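Nitrate transport protein (Parabacteroides distasonis, PDB 3HN0) probably serves as the substrate-binding component of an ABC transporter, perhaps for nitrate or a related small solute. Local coordinates at residues A[63-68]-A[276-281]; A[186-191]-A[197-202]. All coordinates share one frame; numbering follows the deposited sequence. Where two conformers were deposited one is given.

Overall arrangement
Interactions 1 and 2 lie against the same mixed sheet, on the same side of the chain's centre, with their own centres about 14 Å apart. Strand 184-188 joins them: V187 turns to helix 62-70, while V186 and Y188 turn to helix 196-212. Two direct touches link the pairs, A65 CB to V187 CG1 at 3.6 Å and P280 CG to the Y188 OH at 3.3 Å, both packing. Along the chain, both segments of interaction 2 fall within the 207 residues separating those of interaction 1. Together they pack helices and the C-terminal tail around one lobe of what is probably a two-lobed periplasmic-binding-protein fold; no ligand site is identified beside either.

Interaction 1 (A[63-68]-A[276-281])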
loop_
_atom_site.group_PDB
_atom_site.type_symbol
_atom_site.label_atom_id
_atom_site.label_comp_id
_atom_site.label_asym_id
_atom_site.label_seq_id
_atom_site.Cartn_x
_atom_site.Cartn_y
_atom_site.Cartn_z
ATOM N N ILE A 63 18.619 -1.425 -1.562
ATOM C CA ILE A 63 19.742 -0.608 -0.986
ATOM C C ILE A 63 21.055 -0.889 -1.738
ATOM O O ILE A 63 21.824 0.015 -2.013
ATOM C CB ILE A 63 19.866 -0.720 0.558
ATOM C CG1 ILE A 63 20.175 -2.127 1.028
ATOM C CG2 ILE A 63 18.520 -0.267 1.233
ATOM C CD1 ILE A 63 20.604 -2.149 2.526
ATOM N N ASN A 64 21.291 -2.143 -2.123
ATOM C CA ASN A 64 22.487 -2.466 -2.896
ATOM C C ASN A 64 22.451 -1.815 -4.231
ATOM O O ASN A 64 23.472 -1.349 -4.740
ATOM C CB ASN A 64 22.669 -3.987 -3.075
ATOM C CG ASN A 64 22.899 -4.719 -1.745
ATOM O OD1 ASN A 64 21.973 -4.833 -0.941
ATOM N ND2 ASN A 64 24.112 -5.216 -1.524
ATOM N N ALA A 65 21.285 -1.816 -4.852
ATOM C CA ALA A 65 21.134 -1.215 -6.176
ATOM C C ALA A 65 21.483 0.268 -6.104
ATOM O O ALA A 65 22.305 0.795 -6.893
ATOM C CB ALA A 65 19.694 -1.455 -6.698
ATOM N N ALA A 66 20.943 0.941 -5.101
ATOM C CA ALA A 66 21.247 2.344 -4.890
ATOM C C ALA A 66 22.725 2.622 -4.677
ATOM O O ALA A 66 23.285 3.567 -5.260
ATOM C CB ALA A 66 20.429 2.900 -3.732
ATOM N N ASN A 67 23.348 1.833 -3.816
ATOM C CA ASN A 67 24.764 1.964 -3.512
ATOM C C ASN A 67 25.614 1.757 -4.753
ATOM O O ASN A 67 26.433 2.588 -5.104
ATOM C CB ASN A 67 25.164 0.948 -2.437
ATOM C CG ASN A 67 26.582 1.186 -1.952
ATOM O OD1 ASN A 67 26.945 2.304 -1.635
ATOM N ND2 ASN A 67 27.388 0.142 -1.924
ATOM N N LEU A 68 25.391 0.671 -5.479
ATOM C CA LEU A 68 26.127 0.447 -6.723
ATOM C C LEU A 68 25.987 1.607 -7.719
ATOM O O LEU A 68 26.979 2.049 -8.327
ATOM C CB LEU A 68 25.654 -0.837 -7.405
ATOM C CG LEU A 68 25.985 -2.147 -6.706
ATOM C CD1 LEU A 68 25.349 -3.315 -7.531
ATOM C CD2 LEU A 68 27.448 -2.307 -6.568
ATOM N N ALA A 276 18.535 11.295 -10.839
ATOM C CA ALA A 276 17.447 10.915 -11.753
ATOM C C ALA A 276 17.867 9.808 -12.746
ATOM O O ALA A 276 17.024 9.063 -13.188
ATOM C CB ALA A 276 16.882 12.126 -12.497
ATOM N N GLY A 277 19.160 9.663 -13.019
ATOM C CA GLY A 277 19.643 8.616 -13.937
ATOM C C GLY A 277 19.483 7.162 -13.440
ATOM O O GLY A 277 19.689 6.215 -14.193
ATOM N N PHE A 278 19.142 7.003 -12.162
ATOM C CA PHE A 278 18.918 5.672 -11.576
ATOM C C PHE A 278 17.747 4.962 -12.244
ATOM O O PHE A 278 17.756 3.715 -12.386
ATOM C CB PHE A 278 18.647 5.836 -10.088
ATOM C CG PHE A 278 18.522 4.565 -9.310
ATOM C CD1 PHE A 278 19.474 3.572 -9.391
ATOM C CD2 PHE A 278 17.485 4.429 -8.368
ATOM C CE1 PHE A 278 19.377 2.452 -8.574
ATOM C CE2 PHE A 278 17.399 3.275 -7.579
ATOM C CZ PHE A 278 18.329 2.332 -7.667
ATOM N N ILE A 279 16.750 5.751 -12.644
ATOM C CA ILE A 279 15.504 5.253 -13.266
ATOM C C ILE A 279 15.457 5.664 -14.756
ATOM O O ILE A 279 15.712 6.801 -15.063
ATOM C CB ILE A 279 14.335 5.766 -12.455
ATOM C CG1 ILE A 279 14.384 5.093 -11.063
ATOM C CG2 ILE A 279 12.962 5.499 -13.150
ATOM C CD1 ILE A 279 13.503 5.686 -10.054
ATOM N N PRO A 280 15.122 4.731 -15.676
ATOM C CA PRO A 280 15.035 5.186 -17.078
ATOM C C PRO A 280 13.987 6.293 -17.276
ATOM O O PRO A 280 12.963 6.296 -16.577
ATOM C CB PRO A 280 14.634 3.920 -17.858
ATOM C CG PRO A 280 14.138 2.906 -16.831
ATOM C CD PRO A 280 14.661 3.339 -15.482
ATOM N N GLU A 281 14.256 7.202 -18.218
ATOM C CA GLU A 281 13.291 8.238 -18.635
ATOM C C GLU A 281 12.085 7.571 -19.317
ATOM O O GLU A 281 12.170 6.411 -19.780
ATOM C CB GLU A 281 13.948 9.276 -19.583
ATOM C CG GLU A 281 14.955 10.249 -18.923
#
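F278 brings the outer end of its ring, CE1 and CZ, against the backbone and methyl groups of A65 and A66 on helix 62-70. CZ lies 3.9 Å from the A66 N and 4.1 Å from the A65 CB, while CE1 comes within 3.8 Å of the A65 O. The A66 CB stands a little farther off, 4.5 Å from the F278 CZ. With CG anti to the backbone N (chi1 -175°), the ring extends from the short 3-10 turn 276-278 across to the helix. The alanines' short side chains let it come close to the helix backbone: the F278 and A66 CA atoms are 7.8 Å apart. All three residues are buried, and the contact is purely van der Waals. Cut back to an alanine, F278 would probably leave a gap beside A65 and A66, with the C-terminal tail less firmly packed on the helix. The ring of Y69 also meets F278, whose backbone bonds to L77, while K76 NZ bonds to the G277 O. On the helix, A65 also packs on A185 and V187 of strand 184-188 and A66 on L258 of helix 251-264, so the contact sits where helix 62-70 is covered by that strand, helix 251-264 and the C-terminal tail.

Interaction 2 (A[186-191]-A[197-202]); sequences VVYTPT and IAFEDA
Strand 186-188 and helix 197-202 face each other at side-chain distance, with CA separations of 9.9 Å for V186 to E200 and 10.4 Å for Y188 to F199. F199 spans most of that gap. It was modelled in two conformers, and the geometry that follows holds for the one given. Its CZ sits 4.0 Å from the Y188 CB and 4.1 Å from the Y188 CD1, so it meets the root of the tyrosine side chain rather than its hydroxyl end. The rings form an offset edge-to-face pair in this conformer, the edge of F199 turned to the face of Y188, with centroids 6.0 Å apart and planes at 69°. The neighbouring CE1 of F199 lies 4.3 Å from the V186 CG1, so the ring end reaches two residues that project from the same side of the strand. Y188 holds CG between its backbone N and carbonyl carbon (chi1 66°), which stands its ring beside the arriving F199. I57 and A78 on the neighbouring strands 57-61 and 76-82, with I30 on strand 29-30, also pack on F199 and extend its apolar surroundings. The Y188 OH hydrogen-bonds to E193 OE1 in the short connection between strand and helix. The contact therefore divides its chemistry: hydrocarbon and ring surfaces fasten helix 196-212 to the sheet, while the tyrosine's polar end is satisfied by the connecting loop. With all three touching residues buried and their mutual contacts apolar, cohesion here probably comes from exclusion of water and ring packing, with the hydroxyl bond limiting how far Y188 can shift.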
loop_
_atom_site.group_PDB
_atom_site.type_symbol
_atom_site.label_atom_id
_atom_site.label_comp_id
_atom_site.label_asym_id
_atom_site.label_seq_id
_atom_site.Cartn_x
_atom_site.Cartn_y
_atom_site.Cartn_z
ATOM N N VAL A 186 15.131 -4.993 -9.474
ATOM C CA VAL A 186 15.607 -5.607 -10.718
ATOM C C VAL A 186 16.435 -4.543 -11.395
ATOM O O VAL A 186 15.896 -3.500 -11.802
ATOM C CB VAL A 186 14.450 -6.064 -11.630
ATOM C CG1 VAL A 186 14.993 -6.663 -12.933
ATOM C CG2 VAL A 186 13.518 -7.053 -10.911
ATOM N N VAL A 187 17.722 -4.815 -11.584
ATOM C CA VAL A 187 18.627 -3.871 -12.237
ATOM C C VAL A 187 19.161 -4.455 -13.540
ATOM O O VAL A 187 19.175 -5.679 -13.710
ATOM C CB VAL A 187 19.800 -3.479 -11.303
ATOM C CG1 VAL A 187 19.204 -2.861 -9.981
ATOM C CG2 VAL A 187 20.793 -4.635 -11.064
ATOM N N TYR A 188 19.597 -3.579 -14.449
ATOM C CA TYR A 188 20.041 -4.001 -15.756
ATOM C C TYR A 188 21.207 -3.151 -16.221
ATOM O O TYR A 188 21.392 -1.991 -15.786
ATOM C CB TYR A 188 18.874 -3.963 -16.756
ATOM C CG TYR A 188 18.320 -2.622 -17.070
ATOM C CD1 TYR A 188 17.338 -2.038 -16.281
ATOM C CD2 TYR A 188 18.803 -1.870 -18.161
ATOM C CE1 TYR A 188 16.856 -0.807 -16.537
ATOM C CE2 TYR A 188 18.286 -0.644 -18.433
ATOM C CZ TYR A 188 17.294 -0.109 -17.654
ATOM O OH TYR A 188 16.793 1.177 -17.907
ATOM N N THR A 189 21.955 -3.734 -17.134
ATOM C CA THR A 189 23.153 -3.087 -17.667
ATOM C C THR A 189 22.810 -2.404 -18.984
ATOM O O THR A 189 21.745 -2.569 -19.542
ATOM C CB THR A 189 24.264 -4.132 -17.895
ATOM O OG1 THR A 189 23.732 -5.160 -18.692
ATOM C CG2 THR A 189 24.830 -4.737 -16.582
ATOM N N PRO A 190 23.719 -1.555 -19.494
ATOM C CA PRO A 190 23.327 -0.748 -20.633
ATOM C C PRO A 190 22.894 -1.476 -21.912
ATOM O O PRO A 190 22.080 -0.939 -22.678
ATOM C CB PRO A 190 24.626 0.057 -20.900
ATOM C CG PRO A 190 25.175 0.256 -19.583
ATOM C CD PRO A 190 24.947 -1.037 -18.867
ATOM N N THR A 191 23.456 -2.644 -22.175
ATOM C CA THR A 191 23.065 -3.374 -23.384
ATOM C C THR A 191 21.693 -3.994 -23.235
ATOM O O THR A 191 21.130 -4.475 -24.207
ATOM C CB THR A 191 24.071 -4.459 -23.801
ATOM O OG1 THR A 191 24.353 -5.292 -22.691
ATOM C CG2 THR A 191 25.359 -3.806 -24.271
ATOM N N ILE A 197 11.610 -3.060 -22.078
ATOM C CA ILE A 197 10.181 -3.271 -22.194
ATOM C C ILE A 197 9.844 -4.753 -22.463
ATOM O O ILE A 197 8.927 -5.272 -21.878
ATOM C CB ILE A 197 9.540 -2.386 -23.292
ATOM C CG1 ILE A 197 9.719 -0.914 -22.952
ATOM C CG2 ILE A 197 8.073 -2.728 -23.457
ATOM C CD1 ILE A 197 9.022 -0.484 -21.695
ATOM N N ALA A 198 10.562 -5.400 -23.381
ATOM C CA ALA A 198 10.329 -6.849 -23.632
ATOM C C ALA A 198 10.474 -7.707 -22.338
ATOM O O ALA A 198 9.677 -8.594 -22.054
ATOM C CB ALA A 198 11.280 -7.354 -24.720
ATOM N N PHE A 199 11.531 -7.449 -21.585
ATOM C CA PHE A 199 11.763 -8.219 -20.376
ATOM C C PHE A 199 10.752 -7.884 -19.285
ATOM O O PHE A 199 10.318 -8.783 -18.577
ATOM C CB PHE A 199 13.264 -8.339 -19.964
ATOM C CG PHE A 199 13.865 -7.199 -19.132
ATOM C CD1 PHE A 199 13.414 -6.893 -17.849
ATOM C CD2 PHE A 199 15.015 -6.530 -19.600
ATOM C CE1 PHE A 199 14.050 -5.913 -17.078
ATOM C CE2 PHE A 199 15.621 -5.543 -18.847
ATOM C CZ PHE A 199 15.138 -5.233 -17.569
ATOM N N GLU A 200 10.353 -6.628 -19.190
ATOM C CA GLU A 200 9.268 -6.248 -18.240
ATOM C C GLU A 200 7.971 -6.921 -18.638
ATOM O O GLU A 200 7.270 -7.403 -17.787
ATOM C CB GLU A 200 9.065 -4.743 -18.141
ATOM C CG GLU A 200 10.234 -4.016 -17.522
ATOM C CD GLU A 200 9.983 -2.525 -17.375
ATOM O OE1 GLU A 200 9.510 -1.897 -18.356
ATOM O OE2 GLU A 200 10.271 -1.985 -16.279
ATOM N N ASP A 201 7.604 -6.911 -19.909
ATOM C CA ASP A 201 6.417 -7.617 -20.341
ATOM C C ASP A 201 6.471 -9.082 -19.914
ATOM O O ASP A 201 5.484 -9.619 -19.406
ATOM C CB ASP A 201 6.211 -7.554 -21.859
ATOM C CG ASP A 201 5.921 -6.157 -22.408
ATOM O OD1 ASP A 201 5.609 -5.241 -21.646
ATOM O OD2 ASP A 201 6.021 -6.022 -23.661
ATOM N N ALA A 202 7.617 -9.742 -20.122
ATOM C CA ALA A 202 7.686 -11.172 -19.782
ATOM C C ALA A 202 7.657 -11.371 -18.276
ATOM O O ALA A 202 7.123 -12.348 -17.784
ATOM C CB ALA A 202 8.939 -11.790 -20.388
#